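PDB 6SYY: periplasmic cell division protein (SufI) from Aquifex aeolicus, which is a multicopper oxidase of a hyperthermophile, binding a set of copper ions and probably oxidising substrates in the manner of laccases. Local coordinates for residues E244-R249 with K370-D375; S64-W69 with D106-S111. All coordinates share one frame; numbering follows the deposited sequence.

Contact 1 of 2, residues E244-R249 with K370-D375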
ATOM      1  N   GLU A 244      18.064  -6.469 -18.333  1.00 37.12           N
ATOM      2  CA  GLU A 244      18.284  -7.157 -19.594  1.00 38.95           C
ATOM      3  C   GLU A 244      17.032  -7.038 -20.460  1.00 35.36           C
ATOM      4  O   GLU A 244      15.968  -6.616 -20.000  1.00 36.87           O
ATOM      5  CB  GLU A 244      18.641  -8.624 -19.344  1.00 28.49           C
ATOM      6  CG  GLU A 244      19.553  -8.819 -18.146  1.00 38.95           C
ATOM      7  CD  GLU A 244      19.868 -10.277 -17.881  1.00 53.64           C
ATOM      8  OE1 GLU A 244      19.640 -11.108 -18.785  1.00 63.26           O
ATOM      9  OE2 GLU A 244      20.337 -10.592 -16.767  1.00 88.00           O
ATOM     10  N   ARG A 245      17.169  -7.405 -21.735  1.00 28.99           N
ATOM     11  CA  ARG A 245      16.019  -7.408 -22.642  1.00 23.46           C
ATOM     12  C   ARG A 245      15.128  -8.587 -22.256  1.00 25.76           C
ATOM     13  O   ARG A 245      15.186  -9.680 -22.824  1.00 24.04           O
ATOM     14  CB  ARG A 245      16.467  -7.463 -24.099  1.00 27.15           C
ATOM     15  CG  ARG A 245      17.103  -6.160 -24.581  1.00 24.92           C
ATOM     16  CD  ARG A 245      17.377  -6.157 -26.079  1.00 26.15           C
ATOM     17  NE  ARG A 245      16.149  -6.147 -26.870  1.00 29.21           N
ATOM     18  CZ  ARG A 245      15.708  -7.176 -27.588  1.00 28.86           C
ATOM     19  NH1 ARG A 245      16.398  -8.308 -27.623  1.00 30.01           N
ATOM     20  NH2 ARG A 245      14.581  -7.072 -28.279  1.00 29.49           N
ATOM     21  N   LYS A 246      14.302  -8.357 -21.239  1.00 24.54           N
ATOM     22  CA  LYS A 246      13.449  -9.387 -20.663  1.00 46.91           C
ATOM     23  C   LYS A 246      12.169  -8.725 -20.177  1.00 29.40           C
ATOM     24  O   LYS A 246      12.051  -7.496 -20.146  1.00 28.47           O
ATOM     25  CB  LYS A 246      14.147 -10.128 -19.503  1.00 22.60           C
ATOM     26  CG  LYS A 246      15.334 -10.992 -19.906  1.00 60.45           C
ATOM     27  CD  LYS A 246      15.721 -11.990 -18.819  1.00 48.30           C
ATOM     28  CE  LYS A 246      16.494 -11.332 -17.695  1.00 53.33           C
ATOM     29  NZ  LYS A 246      16.960 -12.330 -16.689  1.00 59.20           N
ATOM     30  N   ILE A 247      11.201  -9.550 -19.795  1.00 26.84           N
ATOM     31  CA  ILE A 247      10.042  -9.057 -19.062  1.00 32.40           C
ATOM     32  C   ILE A 247      10.399  -8.983 -17.585  1.00 41.70           C
ATOM     33  O   ILE A 247      10.893  -9.957 -17.004  1.00 28.70           O
ATOM     34  CB  ILE A 247       8.819  -9.957 -19.288  1.00 28.96           C
ATOM     35  CG1 ILE A 247       8.342  -9.856 -20.741  1.00 24.16           C
ATOM     36  CG2 ILE A 247       7.710  -9.596 -18.290  1.00 22.36           C
ATOM     37  CD1 ILE A 247       7.307 -10.899 -21.125  1.00 26.15           C
ATOM     38  N   TYR A 248      10.170  -7.820 -16.982  1.00 29.61           N
ATOM     39  CA  TYR A 248      10.338  -7.626 -15.549  1.00 35.23           C
ATOM     40  C   TYR A 248       8.985  -7.363 -14.909  1.00 31.60           C
ATOM     41  O   TYR A 248       8.141  -6.663 -15.477  1.00 31.57           O
ATOM     42  CB  TYR A 248      11.277  -6.456 -15.243  1.00 23.59           C
ATOM     43  CG  TYR A 248      12.741  -6.773 -15.415  1.00 24.50           C
ATOM     44  CD1 TYR A 248      13.286  -6.950 -16.679  1.00 24.24           C
ATOM     45  CD2 TYR A 248      13.582  -6.886 -14.314  1.00 25.07           C
ATOM     46  CE1 TYR A 248      14.627  -7.242 -16.845  1.00 28.12           C
ATOM     47  CE2 TYR A 248      14.926  -7.178 -14.468  1.00 32.76           C
ATOM     48  CZ  TYR A 248      15.443  -7.354 -15.738  1.00 43.62           C
ATOM     49  OH  TYR A 248      16.778  -7.642 -15.911  1.00 39.12           O
ATOM     50  N   ARG A 249       8.780  -7.930 -13.730  1.00 26.96           N
ATOM     51  CA  ARG A 249       7.634  -7.594 -12.902  1.00 19.58           C
ATOM     52  C   ARG A 249       8.086  -6.623 -11.822  1.00 31.86           C
ATOM     53  O   ARG A 249       9.052  -6.898 -11.101  1.00 27.15           O
ATOM     54  CB  ARG A 249       7.025  -8.843 -12.271  1.00 37.27           C
ATOM     55  CG  ARG A 249       5.968  -8.544 -11.231  1.00 39.20           C
ATOM     56  CD  ARG A 249       5.394  -9.825 -10.692  1.00 37.20           C
ATOM     57  NE  ARG A 249       4.197  -9.592  -9.896  1.00 24.92           N
ATOM     58  CZ  ARG A 249       3.362 -10.558  -9.533  1.00 28.91           C
ATOM     59  NH1 ARG A 249       3.603 -11.810  -9.908  1.00 28.78           N
ATOM     60  NH2 ARG A 249       2.292 -10.277  -8.804  1.00 25.66           N
ATOM     61  N   LYS A 370      22.225  -5.428 -21.118  1.00 33.54           N
ATOM     62  CA  LYS A 370      22.537  -6.741 -21.662  1.00 50.68           C
ATOM     63  C   LYS A 370      21.389  -7.243 -22.519  1.00 33.44           C
ATOM     64  O   LYS A 370      20.217  -7.010 -22.204  1.00 35.96           O
ATOM     65  CB  LYS A 370      22.816  -7.764 -20.549  1.00 35.30           C
ATOM     66  CG  LYS A 370      24.089  -7.517 -19.772  1.00 46.79           C
ATOM     67  CD  LYS A 370      24.291  -8.587 -18.714  1.00 70.78           C
ATOM     68  CE  LYS A 370      24.267  -9.974 -19.333  1.00 79.25           C
ATOM     69  NZ  LYS A 370      24.528 -11.037 -18.324  1.00 92.01           N
ATOM     70  N   ASP A 371      21.734  -7.943 -23.596  1.00 34.60           N
ATOM     71  CA  ASP A 371      20.757  -8.682 -24.372  1.00 30.41           C
ATOM     72  C   ASP A 371      20.445 -10.006 -23.676  1.00 45.58           C
ATOM     73  O   ASP A 371      21.110 -10.411 -22.719  1.00 34.70           O
ATOM     74  CB  ASP A 371      21.272  -8.924 -25.790  1.00 45.50           C
ATOM     75  CG  ASP A 371      20.154  -8.985 -26.819  1.00 56.86           C
ATOM     76  OD1 ASP A 371      18.983  -9.171 -26.425  1.00 44.89           O
ATOM     77  OD2 ASP A 371      20.452  -8.850 -28.027  1.00 56.79           O
ATOM     78  N   SER A 372      19.421 -10.693 -24.173  1.00 39.25           N
ATOM     79  CA  SER A 372      18.970 -11.922 -23.538  1.00 39.62           C
ATOM     80  C   SER A 372      18.246 -12.774 -24.571  1.00 69.04           C
ATOM     81  O   SER A 372      17.748 -12.268 -25.582  1.00 54.20           O
ATOM     82  CB  SER A 372      18.059 -11.621 -22.339  1.00 38.73           C
ATOM     83  OG  SER A 372      17.432 -12.791 -21.850  1.00 60.12           O
ATOM     84  N   ALA A 373      18.205 -14.081 -24.305  1.00 31.48           N
ATOM     85  CA  ALA A 373      17.457 -15.027 -25.123  1.00 38.80           C
ATOM     86  C   ALA A 373      16.030 -15.232 -24.626  1.00 35.32           C
ATOM     87  O   ALA A 373      15.392 -16.226 -24.990  1.00 50.73           O
ATOM     88  CB  ALA A 373      18.188 -16.369 -25.180  1.00 34.19           C
ATOM     89  N   TYR A 374      15.524 -14.313 -23.808  1.00 38.61           N
ATOM     90  CA  TYR A 374      14.204 -14.436 -23.198  1.00 35.51           C
ATOM     91  C   TYR A 374      13.111 -14.461 -24.262  1.00 29.07           C
ATOM     92  O   TYR A 374      12.979 -13.522 -25.051  1.00 36.67           O
ATOM     93  CB  TYR A 374      13.999 -13.265 -22.241  1.00 27.34           C
ATOM     94  CG  TYR A 374      12.789 -13.354 -21.346  1.00 35.98           C
ATOM     95  CD1 TYR A 374      11.589 -12.755 -21.707  1.00 25.75           C
ATOM     96  CD2 TYR A 374      12.857 -14.007 -20.120  1.00 33.00           C
ATOM     97  CE1 TYR A 374      10.485 -12.818 -20.880  1.00 28.79           C
ATOM     98  CE2 TYR A 374      11.759 -14.075 -19.288  1.00 26.15           C
ATOM     99  CZ  TYR A 374      10.577 -13.480 -19.673  1.00 35.23           C
ATOM    100  OH  TYR A 374       9.481 -13.549 -18.848  1.00 35.52           O
ATOM    101  N   ASP A 375      12.317 -15.536 -24.275  1.00 48.52           N
ATOM    102  CA  ASP A 375      11.291 -15.732 -25.294  1.00 30.15           C
ATOM    103  C   ASP A 375       9.890 -15.900 -24.717  1.00 33.11           C
ATOM    104  O   ASP A 375       8.980 -16.307 -25.448  1.00 37.20           O
ATOM    105  CB  ASP A 375      11.632 -16.944 -26.165  1.00 31.94           C
ATOM    106  CG  ASP A 375      12.884 -16.733 -26.987  1.00 35.70           C
ATOM    107  OD1 ASP A 375      13.199 -15.563 -27.292  1.00 43.29           O
ATOM    108  OD2 ASP A 375      13.550 -17.734 -27.330  1.00 71.50           O
TER

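Contact 2 of 2, residues S64-W69 with D106-S111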
ATOM      1  N   SER A  64       8.998 -13.160  15.842  1.00 33.13           N
ATOM      2  CA  SER A  64       9.080 -11.849  16.472  1.00 24.62           C
ATOM      3  C   SER A  64       9.386 -10.793  15.419  1.00 26.22           C
ATOM      4  O   SER A  64      10.315 -10.947  14.620  1.00 29.97           O
ATOM      5  CB  SER A  64      10.148 -11.834  17.568  1.00 25.88           C
ATOM      6  OG  SER A  64       9.794 -12.695  18.637  1.00 59.13           O
ATOM      7  N   ILE A  65       8.591  -9.729  15.412  1.00 22.63           N
ATOM      8  CA  ILE A  65       8.821  -8.572  14.561  1.00 21.79           C
ATOM      9  C   ILE A  65       9.041  -7.390  15.490  1.00 21.84           C
ATOM     10  O   ILE A  65       8.099  -6.921  16.142  1.00 30.32           O
ATOM     11  CB  ILE A  65       7.652  -8.319  13.602  1.00 31.07           C
ATOM     12  CG1 ILE A  65       7.345  -9.590  12.811  1.00 24.86           C
ATOM     13  CG2 ILE A  65       7.975  -7.167  12.667  1.00 20.05           C
ATOM     14  CD1 ILE A  65       6.081  -9.514  12.016  1.00 39.97           C
ATOM     15  N   THR A  66      10.278  -6.914  15.566  1.00 22.33           N
ATOM     16  CA  THR A  66      10.662  -5.891  16.529  1.00 32.89           C
ATOM     17  C   THR A  66      10.865  -4.563  15.817  1.00 25.08           C
ATOM     18  O   THR A  66      11.673  -4.470  14.889  1.00 33.10           O
ATOM     19  CB  THR A  66      11.933  -6.290  17.273  1.00 25.38           C
ATOM     20  OG1 THR A  66      11.764  -7.593  17.839  1.00 44.99           O
ATOM     21  CG2 THR A  66      12.224  -5.289  18.382  1.00 28.19           C
ATOM     22  N   ALA A  67      10.133  -3.540  16.254  1.00 29.44           N
ATOM     23  CA  ALA A  67      10.384  -2.175  15.817  1.00 25.74           C
ATOM     24  C   ALA A  67      11.409  -1.548  16.751  1.00 31.95           C
ATOM     25  O   ALA A  67      11.277  -1.644  17.973  1.00 26.58           O
ATOM     26  CB  ALA A  67       9.097  -1.353  15.809  1.00 24.64           C
ATOM     27  N   LYS A  68      12.433  -0.920  16.180  1.00 32.45           N
ATOM     28  CA  LYS A  68      13.507  -0.388  16.999  1.00 23.28           C
ATOM     29  C   LYS A  68      14.163   0.788  16.294  1.00 32.05           C
ATOM     30  O   LYS A  68      14.079   0.938  15.070  1.00 26.00           O
ATOM     31  CB  LYS A  68      14.556  -1.465  17.315  1.00 24.37           C
ATOM     32  CG  LYS A  68      15.385  -1.899  16.116  1.00 26.26           C
ATOM     33  CD  LYS A  68      16.591  -2.715  16.555  1.00 32.56           C
ATOM     34  CE  LYS A  68      17.568  -2.891  15.410  1.00 51.12           C
ATOM     35  NZ  LYS A  68      18.767  -3.689  15.793  1.00 51.16           N
ATOM     36  N   TRP A  69      14.819   1.627  17.093  1.00 24.83           N
ATOM     37  CA  TRP A  69      15.649   2.696  16.563  1.00 27.16           C
ATOM     38  C   TRP A  69      17.016   2.162  16.162  1.00 25.14           C
ATOM     39  O   TRP A  69      17.578   1.287  16.827  1.00 40.69           O
ATOM     40  CB  TRP A  69      15.819   3.806  17.596  1.00 50.85           C
ATOM     41  CG  TRP A  69      14.630   4.674  17.707  1.00 56.16           C
ATOM     42  CD1 TRP A  69      13.732   4.708  18.730  1.00 28.02           C
ATOM     43  CD2 TRP A  69      14.190   5.640  16.747  1.00 32.07           C
ATOM     44  NE1 TRP A  69      12.762   5.645  18.470  1.00 55.49           N
ATOM     45  CE2 TRP A  69      13.019   6.229  17.257  1.00 44.69           C
ATOM     46  CE3 TRP A  69      14.677   6.066  15.506  1.00 24.48           C
ATOM     47  CZ2 TRP A  69      12.325   7.223  16.569  1.00 31.74           C
ATOM     48  CZ3 TRP A  69      13.988   7.050  14.825  1.00 25.54           C
ATOM     49  CH2 TRP A  69      12.823   7.619  15.358  1.00 31.30           C
ATOM     50  N   ASP A 106       4.309 -12.105  16.601  1.00 24.89           N
ATOM     51  CA  ASP A 106       4.398 -11.301  17.812  1.00 33.59           C
ATOM     52  C   ASP A 106       5.095  -9.997  17.467  1.00 31.00           C
ATOM     53  O   ASP A 106       6.202 -10.009  16.917  1.00 27.27           O
ATOM     54  CB  ASP A 106       5.173 -12.013  18.928  1.00 30.97           C
ATOM     55  CG  ASP A 106       4.712 -13.432  19.148  1.00 41.48           C
ATOM     56  OD1 ASP A 106       5.521 -14.360  18.933  1.00 77.85           O
ATOM     57  OD2 ASP A 106       3.536 -13.620  19.520  1.00 51.31           O
ATOM     58  N   PHE A 107       4.448  -8.880  17.781  1.00 29.05           N
ATOM     59  CA  PHE A 107       5.055  -7.569  17.606  1.00 21.36           C
ATOM     60  C   PHE A 107       5.732  -7.159  18.906  1.00 25.08           C
ATOM     61  O   PHE A 107       5.063  -6.992  19.932  1.00 29.51           O
ATOM     62  CB  PHE A 107       4.013  -6.531  17.193  1.00 20.49           C
ATOM     63  CG  PHE A 107       4.501  -5.116  17.303  1.00 21.54           C
ATOM     64  CD1 PHE A 107       5.708  -4.736  16.733  1.00 29.45           C
ATOM     65  CD2 PHE A 107       3.754  -4.161  17.974  1.00 23.11           C
ATOM     66  CE1 PHE A 107       6.164  -3.429  16.833  1.00 26.65           C
ATOM     67  CE2 PHE A 107       4.200  -2.849  18.076  1.00 26.31           C
ATOM     68  CZ  PHE A 107       5.405  -2.484  17.506  1.00 28.04           C
ATOM     69  N   VAL A 108       7.050  -6.998  18.863  1.00 36.48           N
ATOM     70  CA  VAL A 108       7.822  -6.505  19.998  1.00 30.34           C
ATOM     71  C   VAL A 108       8.141  -5.040  19.739  1.00 29.16           C
ATOM     72  O   VAL A 108       8.768  -4.700  18.728  1.00 28.49           O
ATOM     73  CB  VAL A 108       9.099  -7.330  20.206  1.00 24.59           C
ATOM     74  CG1 VAL A 108       9.803  -6.896  21.479  1.00 25.71           C
ATOM     75  CG2 VAL A 108       8.761  -8.811  20.236  1.00 25.11           C
ATOM     76  N   ASN A 109       7.713  -4.169  20.648  1.00 38.42           N
ATOM     77  CA  ASN A 109       7.754  -2.725  20.430  1.00 23.92           C
ATOM     78  C   ASN A 109       8.924  -2.123  21.200  1.00 27.12           C
ATOM     79  O   ASN A 109       8.858  -1.953  22.419  1.00 31.23           O
ATOM     80  CB  ASN A 109       6.434  -2.084  20.850  1.00 25.96           C
ATOM     81  CG  ASN A 109       6.372  -0.606  20.514  1.00 27.47           C
ATOM     82  OD1 ASN A 109       7.189  -0.098  19.743  1.00 27.04           O
ATOM     83  ND2 ASN A 109       5.395   0.089  21.082  1.00 27.22           N
ATOM     84  N   ASN A 110       9.991  -1.784  20.480  1.00 39.50           N
ATOM     85  CA  ASN A 110      11.095  -1.003  21.024  1.00 24.39           C
ATOM     86  C   ASN A 110      11.217   0.333  20.298  1.00 38.44           C
ATOM     87  O   ASN A 110      12.306   0.898  20.195  1.00 37.81           O
ATOM     88  CB  ASN A 110      12.410  -1.780  20.942  1.00 31.36           C
ATOM     89  CG  ASN A 110      12.408  -3.028  21.805  1.00 41.77           C
ATOM     90  OD1 ASN A 110      11.695  -3.104  22.804  1.00 38.67           O
ATOM     91  ND2 ASN A 110      13.217  -4.013  21.424  1.00 54.19           N
ATOM     92  N   SER A 111      10.099   0.839  19.778  1.00 32.26           N
ATOM     93  CA  SER A 111      10.104   2.071  19.001  1.00 27.86           C
ATOM     94  C   SER A 111      10.114   3.327  19.861  1.00 32.00           C
ATOM     95  O   SER A 111      10.306   4.421  19.319  1.00 35.53           O
ATOM     96  CB  SER A 111       8.890   2.107  18.070  1.00 35.96           C
ATOM     97  OG  SER A 111       7.690   2.276  18.806  1.00 24.69           O
TER
HETATM   98  O   HOH W   1      14.941   0.859  19.888  1.00 30.85           O

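Contact 1 of 2, residues E244-R249 with K370-D375
E244 and K370 form a parallel beta bridge, their CA atoms 4.8 Å apart, beyond which the two backbones separate: R245 N donates to K370 O (3.1 Å), and R245 then centres an inverse gamma turn. The side chains of E244 and K370 run side by side on the same face, carboxylate and ammonium near each other but beyond a salt bridge. R245 continues the pairing with a salt bridge, NH1 to D371 OD1 at 3.0 Å. The oxygen lies in the guanidinium plane, while the carboxylate is turned 78° from that plane and is met on its syn side. S372 N reaches the same OD1 from the opposite face of the carboxylate, so two donors fix its rotation. NE and NH2 of R245 bond to the carbonyls of A310 and R308, so all three guanidinium nitrogens have an acceptor. The contact belongs to a cupredoxin-like domain of the multicopper oxidase, where the chain passes from strand 239-244 to strand 247-254 and the loop after strand 361-370 runs alongside that passage, the two directions 32° apart. An ST turn, Y374 N to S372 OG at 3.1 Å, shapes this loop. Having CG anti to the backbone N (chi1 -170°) brings the Y374 ring against K246 and I247. K246 CB sits over one ring face in a CH-pi contact, 4.2 Å from the centroid, and K246 CG packs 3.4 Å from S372 OG. The I247 and Y374 side chains cross at about a right angle, with I247 CG1 3.7 Å from Y374 CE1 and CD1 at the ring edge. Y374 OH bonds to L192 O, at the end of helix 183-192.

Contact 2 of 2, residues S64-W69 with D106-S111
I65 and F107 are neighbours in a parallel beta ladder that joins strand 63-72 to strand 102-110 in a cupredoxin-like domain. I65 uses both its backbone polar groups across the ladder: N donates to D106 O (2.8 Å), and O accepts from V108 N. A67 does likewise, N bonding to V108 O and O receiving N110 N at 2.8 Å. The backbone of T66 hydrogen-bonds instead to that of E86 in strand 80-86, and the backbones of F107 and N109 to those of Y142 and G139. Beyond the ladder a water accepts from W69 N and donates to N110 O (2.7 Å), bridging the diverging backbones. D106 OD2 forms a salt bridge with R62, and K68 NZ makes a salt bridge with E86 OE1 and a hydrogen bond with Y91 OH. On the face of T66, its OG1 lies alongside V108 CB at 3.6 Å. On the other face a chi1 of 167°, which sets the ring trans to the main-chain nitrogen, turns the F107 ring edge toward A67 CB. N109 OD1 takes two donors from S111: the backbone N, closing an Asx turn, and OG on a lone pair at 2.6 Å; N109 ND2 donates to the carbonyls of E113 and V136. W69 NE1 makes a weak, bent bond to S111 O (2.9 Å, 120° at the hydrogen).

How the contacts relate
Contact 2 closes before contact 1 opens, so the two lie in series along the chain. Their centres are 40 Å apart, and about 21 Å separates their nearest atoms. They share no strand: 64-69 with 106-111 belongs to a five-stranded mixed sheet near the N-terminus, whereas 244-249 with 370-375 joins the strands of the following cupredoxin-like part to the loop leading toward strand 394-402. Contact 2 lies closer to the copper sites, the F107 side chain being about 9 Å from that of the copper ligand H161. Contact 1 is remote from the annotated sites and ties together backbone segments on the periphery, 28 Å from the chain centre.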